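Local coordinates for 122aa long conserved hypothetical protein (Sulfolobus tokodaii, PDB 1WOL) that is of unknown function but belongs to the HEPN family, small all-helical proteins that in prokaryotes are often linked to nucleotidyltransferases or RNA cleavage, at residues Pro65-Asp68 with Ile69-Ala73; Glu96-Thr99 with Glu100-Asp104; Cys109-Arg112 with Ile113-Val117. All coordinates share one frame; numbering follows the deposited sequence.

Contact 1. Residues Pro65-Asp68 with Ile69-Ala73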
loop_
_atom_site.group_PDB
_atom_site.type_symbol
_atom_site.label_atom_id
_atom_site.label_comp_id
_atom_site.label_asym_id
_atom_site.label_seq_id
_atom_site.Cartn_x
_atom_site.Cartn_y
_atom_site.Cartn_z
ATOM N N PRO A 65 14.335 3.665 4.884
ATOM C CA PRO A 65 13.192 4.103 5.721
ATOM C C PRO A 65 13.297 3.500 7.168
ATOM O O PRO A 65 14.036 2.530 7.439
ATOM C CB PRO A 65 12.005 3.479 4.957
ATOM C CG PRO A 65 12.581 2.137 4.507
ATOM C CD PRO A 65 14.002 2.551 3.998
ATOM N N PRO A 66 12.453 4.000 8.105
ATOM C CA PRO A 66 12.463 3.442 9.466
ATOM C C PRO A 66 12.082 1.970 9.356
ATOM O O PRO A 66 11.323 1.560 8.387
ATOM C CB PRO A 66 11.326 4.193 10.162
ATOM C CG PRO A 66 11.232 5.483 9.475
ATOM C CD PRO A 66 11.665 5.230 8.013
ATOM N N ALA A 67 12.464 1.145 10.333
ATOM C CA ALA A 67 12.156 -0.260 10.428
ATOM C C ALA A 67 10.626 -0.617 10.262
ATOM O O ALA A 67 10.213 -1.501 9.483
ATOM C CB ALA A 67 12.646 -0.856 11.798
ATOM N N ASP A 68 9.799 0.166 10.945
ATOM C CA ASP A 68 8.392 -0.133 10.909
ATOM C C ASP A 68 7.827 0.111 9.534
ATOM O O ASP A 68 6.860 -0.540 9.180
ATOM C CB ASP A 68 7.574 0.707 11.892
ATOM C CG ASP A 68 7.677 2.166 11.628
ATOM O OD1 ASP A 68 8.725 2.769 11.827
ATOM O OD2 ASP A 68 6.701 2.823 11.246
ATOM N N ILE A 69 8.388 1.079 8.818
ATOM C CA ILE A 69 7.923 1.407 7.456
ATOM C C ILE A 69 8.375 0.296 6.500
ATOM O O ILE A 69 7.599 -0.137 5.678
ATOM C CB ILE A 69 8.479 2.745 7.048
ATOM C CG1 ILE A 69 7.864 3.895 7.874
ATOM C CG2 ILE A 69 8.226 3.042 5.465
ATOM C CD1 ILE A 69 6.226 4.077 7.702
ATOM N N LEU A 70 9.669 -0.093 6.582
ATOM C CA LEU A 70 10.086 -1.228 5.766
ATOM C C LEU A 70 9.242 -2.515 6.069
ATOM O O LEU A 70 8.874 -3.287 5.130
ATOM C CB LEU A 70 11.561 -1.516 6.055
ATOM C CG LEU A 70 12.185 -2.512 5.057
ATOM C CD1 LEU A 70 12.126 -1.937 3.663
ATOM C CD2 LEU A 70 13.640 -2.699 5.525
ATOM N N GLN A 71 8.894 -2.777 7.349
ATOM C CA GLN A 71 8.107 -3.971 7.692
ATOM C C GLN A 71 6.717 -3.876 7.038
ATOM O O GLN A 71 6.199 -4.870 6.445
ATOM C CB GLN A 71 7.906 -4.142 9.199
ATOM C CG GLN A 71 9.262 -4.478 9.778
ATOM C CD GLN A 71 9.280 -4.299 11.259
ATOM O OE1 GLN A 71 8.220 -4.029 11.911
ATOM N NE2 GLN A 71 10.404 -4.481 11.776
ATOM N N CYS A 72 6.097 -2.702 7.110
ATOM C CA CYS A 72 4.790 -2.617 6.434
ATOM C C CYS A 72 4.931 -2.592 4.902
ATOM O O CYS A 72 3.962 -3.057 4.276
ATOM C CB CYS A 72 4.084 -1.300 6.838
ATOM S SG CYS A 72 3.154 -1.460 8.406
ATOM N N ALA A 73 5.938 -1.925 4.350
ATOM C CA ALA A 73 6.085 -1.970 2.873
ATOM C C ALA A 73 6.283 -3.469 2.467
ATOM O O ALA A 73 5.613 -3.925 1.536
ATOM C CB ALA A 73 7.288 -1.106 2.457
#
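Pro65 and Pro66 lay their rings against Ile69 in the first turn of helix 67-77, and this is the close-packed side of the contact. CB of Pro65 sits 3.8 Å from CG2 of Ile69, while CD of Pro66 comes within 4.0 Å of CG1 of the same residue. The two branches of Ile69 thus divide the work: CG2, anti to the backbone N, faces Pro65, and CG1, beside the backbone N (chi1 -68°), runs alongside Pro66. Trp116 of helix 100-120 packs against both Pro66 and Ile69.

Leu70, Ala67 and Gln71 form the looser, solvent-facing side. CG of Pro65 is 4.1 Å from CB of Leu70, their side chains crossing at a slant, and the extended Gln71 side chain passes the Ala67 carbonyl, with Gln71 CG 3.1 Å from Ala67 O.

Asp68 lies beside Ile69, its carboxylate placed by a chi1 of 60° that wedges CG between backbone N and carbonyl carbon; OD2 is 3.7 Å from Ile69 CG1 and forms a salt bridge with Arg112 of helix 100-120. An asparagine at Asp68 would probably leave Arg112 without its countercharge and weaken the tie between helix 67-77 and helix 100-120.

Pro66 O takes a nearly straight bond from Leu70 N at 3.0 Å and a weak one from Ile69 N; Gln71 N and Cys72 N continue the ladder to Ala67 O and Asp68 O. This is a helix N-terminus with proline at the N-cap, opening a short helix that Cys72 ties by disulfide to helix 100-120.

Contact 2. Residues Glu96-Thr99 with Glu100-Asp104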
loop_
_atom_site.group_PDB
_atom_site.type_symbol
_atom_site.label_atom_id
_atom_site.label_comp_id
_atom_site.label_asym_id
_atom_site.label_seq_id
_atom_site.Cartn_x
_atom_site.Cartn_y
_atom_site.Cartn_z
ATOM N N GLU A 96 -11.723 -16.083 -0.881
ATOM C CA GLU A 96 -12.342 -16.885 0.113
ATOM C C GLU A 96 -11.446 -17.132 1.353
ATOM O O GLU A 96 -11.975 -17.550 2.380
ATOM C CB GLU A 96 -12.674 -18.306 -0.485
ATOM C CG GLU A 96 -13.715 -18.201 -1.602
ATOM C CD GLU A 96 -14.288 -19.543 -1.964
ATOM O OE1 GLU A 96 -15.421 -19.881 -1.559
ATOM O OE2 GLU A 96 -13.639 -20.252 -2.680
ATOM N N TYR A 97 -10.179 -16.798 1.211
ATOM C CA TYR A 97 -9.225 -17.121 2.207
ATOM C C TYR A 97 -8.641 -15.936 2.937
ATOM O O TYR A 97 -7.710 -16.087 3.753
ATOM C CB TYR A 97 -8.133 -17.981 1.553
ATOM C CG TYR A 97 -8.723 -19.260 1.014
ATOM C CD1 TYR A 97 -9.083 -19.384 -0.322
ATOM C CD2 TYR A 97 -8.945 -20.314 1.885
ATOM C CE1 TYR A 97 -9.671 -20.593 -0.806
ATOM C CE2 TYR A 97 -9.527 -21.527 1.432
ATOM C CZ TYR A 97 -9.861 -21.631 0.104
ATOM O OH TYR A 97 -10.404 -22.860 -0.384
ATOM N N TYR A 98 -9.170 -14.745 2.661
ATOM C CA TYR A 98 -8.759 -13.580 3.440
ATOM C C TYR A 98 -9.674 -13.378 4.627
ATOM O O TYR A 98 -10.843 -13.818 4.627
ATOM C CB TYR A 98 -8.837 -12.307 2.565
ATOM C CG TYR A 98 -7.687 -12.099 1.686
ATOM C CD1 TYR A 98 -7.495 -12.876 0.544
ATOM C CD2 TYR A 98 -6.761 -11.114 1.978
ATOM C CE1 TYR A 98 -6.399 -12.649 -0.299
ATOM C CE2 TYR A 98 -5.689 -10.927 1.133
ATOM C CZ TYR A 98 -5.525 -11.693 0.019
ATOM O OH TYR A 98 -4.504 -11.433 -0.820
ATOM N N THR A 99 -9.186 -12.690 5.670
ATOM C CA THR A 99 -9.959 -12.500 6.891
ATOM C C THR A 99 -9.971 -11.075 7.318
ATOM O O THR A 99 -9.214 -10.244 6.743
ATOM C CB THR A 99 -9.283 -13.216 8.114
ATOM O OG1 THR A 99 -7.959 -12.700 8.293
ATOM C CG2 THR A 99 -9.188 -14.719 7.704
ATOM N N GLU A 100 -10.820 -10.819 8.271
ATOM C CA GLU A 100 -10.957 -9.416 8.716
ATOM C C GLU A 100 -9.577 -8.932 9.341
ATOM O O GLU A 100 -9.145 -7.796 9.183
ATOM C CB GLU A 100 -12.092 -9.326 9.755
ATOM C CG GLU A 100 -12.413 -7.864 10.132
ATOM C CD GLU A 100 -13.800 -7.791 10.827
ATOM O OE1 GLU A 100 -14.334 -6.685 10.933
ATOM O OE2 GLU A 100 -14.353 -8.869 11.229
ATOM N N ARG A 101 -8.841 -9.818 10.054
ATOM C CA ARG A 101 -7.528 -9.415 10.548
ATOM C C ARG A 101 -6.591 -8.985 9.435
ATOM O O ARG A 101 -5.872 -8.028 9.594
ATOM C CB ARG A 101 -6.905 -10.563 11.356
ATOM C CG ARG A 101 -5.427 -10.292 11.695
ATOM C CD ARG A 101 -4.843 -11.374 12.661
ATOM N NE ARG A 101 -4.579 -12.628 11.953
ATOM C CZ ARG A 101 -3.562 -12.862 11.190
ATOM N NH1 ARG A 101 -2.602 -11.972 10.936
ATOM N NH2 ARG A 101 -3.474 -14.043 10.588
ATOM N N ASP A 102 -6.624 -9.630 8.238
ATOM C CA ASP A 102 -5.745 -9.257 7.175
ATOM C C ASP A 102 -6.160 -7.848 6.769
ATOM O O ASP A 102 -5.297 -7.050 6.533
ATOM C CB ASP A 102 -6.019 -10.142 5.933
ATOM C CG ASP A 102 -5.709 -11.624 6.170
ATOM O OD1 ASP A 102 -6.327 -12.440 5.376
ATOM O OD2 ASP A 102 -4.833 -11.956 7.010
ATOM N N ALA A 103 -7.456 -7.595 6.641
ATOM C CA ALA A 103 -7.845 -6.221 6.267
ATOM C C ALA A 103 -7.340 -5.190 7.244
ATOM O O ALA A 103 -6.842 -4.145 6.820
ATOM C CB ALA A 103 -9.349 -6.208 6.128
ATOM N N ASP A 104 -7.503 -5.502 8.532
ATOM C CA ASP A 104 -6.962 -4.549 9.510
ATOM C C ASP A 104 -5.497 -4.381 9.380
ATOM O O ASP A 104 -4.998 -3.236 9.435
ATOM C CB ASP A 104 -7.255 -5.015 11.004
ATOM C CG ASP A 104 -8.675 -4.968 11.340
ATOM O OD1 ASP A 104 -9.541 -4.519 10.556
ATOM O OD2 ASP A 104 -8.971 -5.426 12.502
#
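Thr99 and Asp102 exchange bonds across the first turn of helix 100-120. Asp102 OD1 accepts from Thr99 N at 2.9 Å, the donor approaching from above the carboxylate plane, 52° out of it. In return Asp102 N points to Thr99 OG1 at 3.3 Å, a weak bond made possible because a chi1 of 58° swings the hydroxyl in over the first turn. Together these two bonds make a capping box.

Thr99 O has its own donors: Ala103 N reaches it at 3.2 Å in the carbonyl plane, while Asp102 N adds a weak second bond. The carboxylate also closes on the residue before the cap, since Asp102 OD1 lies 3.3 Å from Tyr98 CA and 3.7 Å from CD2 of the Tyr98 ring, the ring and carboxylate planes standing 89° apart. A negative charge here probably suits the positive end of the helix dipole. Arg101 turns its tip away to a salt bridge with Glu105, one turn on.

The cap ends the long loop after helix 67-77; Tyr98 meets Tyr90 edge-to-face and rests on Tyr27 and Glu28 of helix 27-48, while Asp104 pairs with Lys22 of helix 4-23.

Contact 3. Residues Cys109-Arg112 with Ile113-Val117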
loop_
_atom_site.group_PDB
_atom_site.type_symbol
_atom_site.label_atom_id
_atom_site.label_comp_id
_atom_site.label_asym_id
_atom_site.label_seq_id
_atom_site.Cartn_x
_atom_site.Cartn_y
_atom_site.Cartn_z
ATOM N N CYS A 109 -1.226 -0.756 8.007
ATOM C CA CYS A 109 0.082 -0.468 7.431
ATOM C C CYS A 109 -0.003 0.628 6.413
ATOM O O CYS A 109 0.912 1.402 6.225
ATOM C CB CYS A 109 0.653 -1.709 6.710
ATOM S SG CYS A 109 1.639 -2.742 7.828
ATOM N N ALA A 110 -1.099 0.655 5.590
ATOM C CA ALA A 110 -1.298 1.803 4.640
ATOM C C ALA A 110 -1.383 3.134 5.377
ATOM O O ALA A 110 -0.751 4.087 4.923
ATOM C CB ALA A 110 -2.600 1.551 3.749
ATOM N N ILE A 111 -2.069 3.167 6.543
ATOM C CA ILE A 111 -2.164 4.409 7.296
ATOM C C ILE A 111 -0.780 4.763 7.819
ATOM O O ILE A 111 -0.391 5.957 7.710
ATOM C CB ILE A 111 -3.095 4.117 8.444
ATOM C CG1 ILE A 111 -4.557 4.085 7.967
ATOM C CG2 ILE A 111 -2.977 5.326 9.467
ATOM C CD1 ILE A 111 -5.544 3.486 9.023
ATOM N N ARG A 112 -0.015 3.783 8.273
ATOM C CA ARG A 112 1.370 4.087 8.811
ATOM C C ARG A 112 2.175 4.677 7.697
ATOM O O ARG A 112 2.858 5.665 7.905
ATOM C CB ARG A 112 1.960 2.776 9.415
ATOM C CG ARG A 112 3.400 2.512 9.900
ATOM C CD ARG A 112 2.929 1.516 11.034
ATOM N NE ARG A 112 3.456 1.940 12.100
ATOM C CZ ARG A 112 3.287 2.995 12.775
ATOM N NH1 ARG A 112 4.167 3.967 12.935
ATOM N NH2 ARG A 112 2.101 2.941 13.387
ATOM N N ILE A 113 2.167 4.090 6.502
ATOM C CA ILE A 113 2.977 4.661 5.393
ATOM C C ILE A 113 2.473 5.968 4.899
ATOM O O ILE A 113 3.304 6.880 4.695
ATOM C CB ILE A 113 3.123 3.605 4.296
ATOM C CG1 ILE A 113 3.920 2.441 4.798
ATOM C CG2 ILE A 113 3.738 4.256 2.984
ATOM C CD1 ILE A 113 3.934 1.163 3.858
ATOM N N LEU A 114 1.166 6.174 4.753
ATOM C CA LEU A 114 0.612 7.409 4.308
ATOM C C LEU A 114 0.929 8.528 5.306
ATOM O O LEU A 114 1.312 9.612 4.875
ATOM C CB LEU A 114 -0.889 7.236 4.118
ATOM C CG LEU A 114 -1.690 8.565 3.879
ATOM C CD1 LEU A 114 -1.265 9.164 2.561
ATOM C CD2 LEU A 114 -3.209 8.223 3.786
ATOM N N ASN A 115 0.861 8.224 6.603
ATOM C CA ASN A 115 1.127 9.346 7.574
ATOM C C ASN A 115 2.613 9.636 7.560
ATOM O O ASN A 115 2.987 10.855 7.802
ATOM C CB ASN A 115 0.807 8.916 9.016
ATOM C CG ASN A 115 -0.591 8.793 9.316
ATOM O OD1 ASN A 115 -1.400 9.391 8.715
ATOM N ND2 ASN A 115 -0.884 8.021 10.423
ATOM N N TRP A 116 3.442 8.620 7.392
ATOM C CA TRP A 116 4.946 8.832 7.426
ATOM C C TRP A 116 5.300 9.664 6.178
ATOM O O TRP A 116 6.064 10.615 6.230
ATOM C CB TRP A 116 5.564 7.498 7.474
ATOM C CG TRP A 116 7.055 7.555 7.261
ATOM C CD1 TRP A 116 8.048 7.876 8.243
ATOM C CD2 TRP A 116 7.766 7.267 6.065
ATOM N NE1 TRP A 116 9.317 7.764 7.661
ATOM C CE2 TRP A 116 9.173 7.384 6.347
ATOM C CE3 TRP A 116 7.357 6.884 4.779
ATOM C CZ2 TRP A 116 10.173 7.139 5.384
ATOM C CZ3 TRP A 116 8.351 6.652 3.834
ATOM C CH2 TRP A 116 9.740 6.778 4.137
ATOM N N VAL A 117 4.651 9.400 5.038
ATOM C CA VAL A 117 4.943 10.217 3.879
ATOM C C VAL A 117 4.433 11.620 4.110
ATOM O O VAL A 117 5.129 12.583 3.774
ATOM C CB VAL A 117 4.174 9.587 2.600
ATOM C CG1 VAL A 117 4.147 10.647 1.453
ATOM C CG2 VAL A 117 4.830 8.339 2.238
#
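Leu114 N reaches Ala110 O at 2.8 Å with an N-H...O angle of 166°, matched in length by the bond from Asn115 N to Ile111 O. Ile113 N to Cys109 O and Trp116 N to Arg112 O complete four successive i to i+4 bonds of a regular alpha-helix.

Between side chains, Ile111 and Asn115 make the main meeting. The two run alongside each other, one turn apart, with CG2 of Ile111 3.5 Å from ND2 of Asn115. The Asn115 amide reaches it because CG sits beside the backbone N (chi1 -73°), bringing CG within 3.3 Å of Ile111 O.

Ile113 leans back over the preceding turn, its CG1 3.5 Å from Cys109 O, and Leu114 sets its CB 3.3 Å from Ala110 O.

The side chains divide among neighbouring helices. Ile111 and Leu114 turn to Leu15 of helix 4-23, Ala110 meets Ser34 and Cys37 of helix 27-48, and Ile113 packs on Ala38 and Val42 of the same helix. Ile113 and Trp116 also meet helix 67-77, through Cys72 and Ile69. Cys109 also borders a bound tertiary-butyl alcohol. This is the middle and later part of a long helix in an all-helical bundle, its faces shared among three other helices, consistent with the HEPN fold.

The three contacts follow one another along the chain: contact 1 opens helix 67-77, contact 2 caps the start of helix 100-120, and contact 3 lies farther along that same helix. Contacts 1 and 3 stand about 10 Å apart between centres and touch, through the Cys72-Cys109 disulfide, the Asp68-Arg112 salt bridge, and Trp116 against Pro66 and Ile69. Contact 2 keeps apart, its centre about 21 Å from that of contact 1 and about 19 Å from that of contact 3. All three fall within the HEPN domain; the disulfide and salt bridge fasten the short helix to the middle of the last long helix, whose beginning has its own cap.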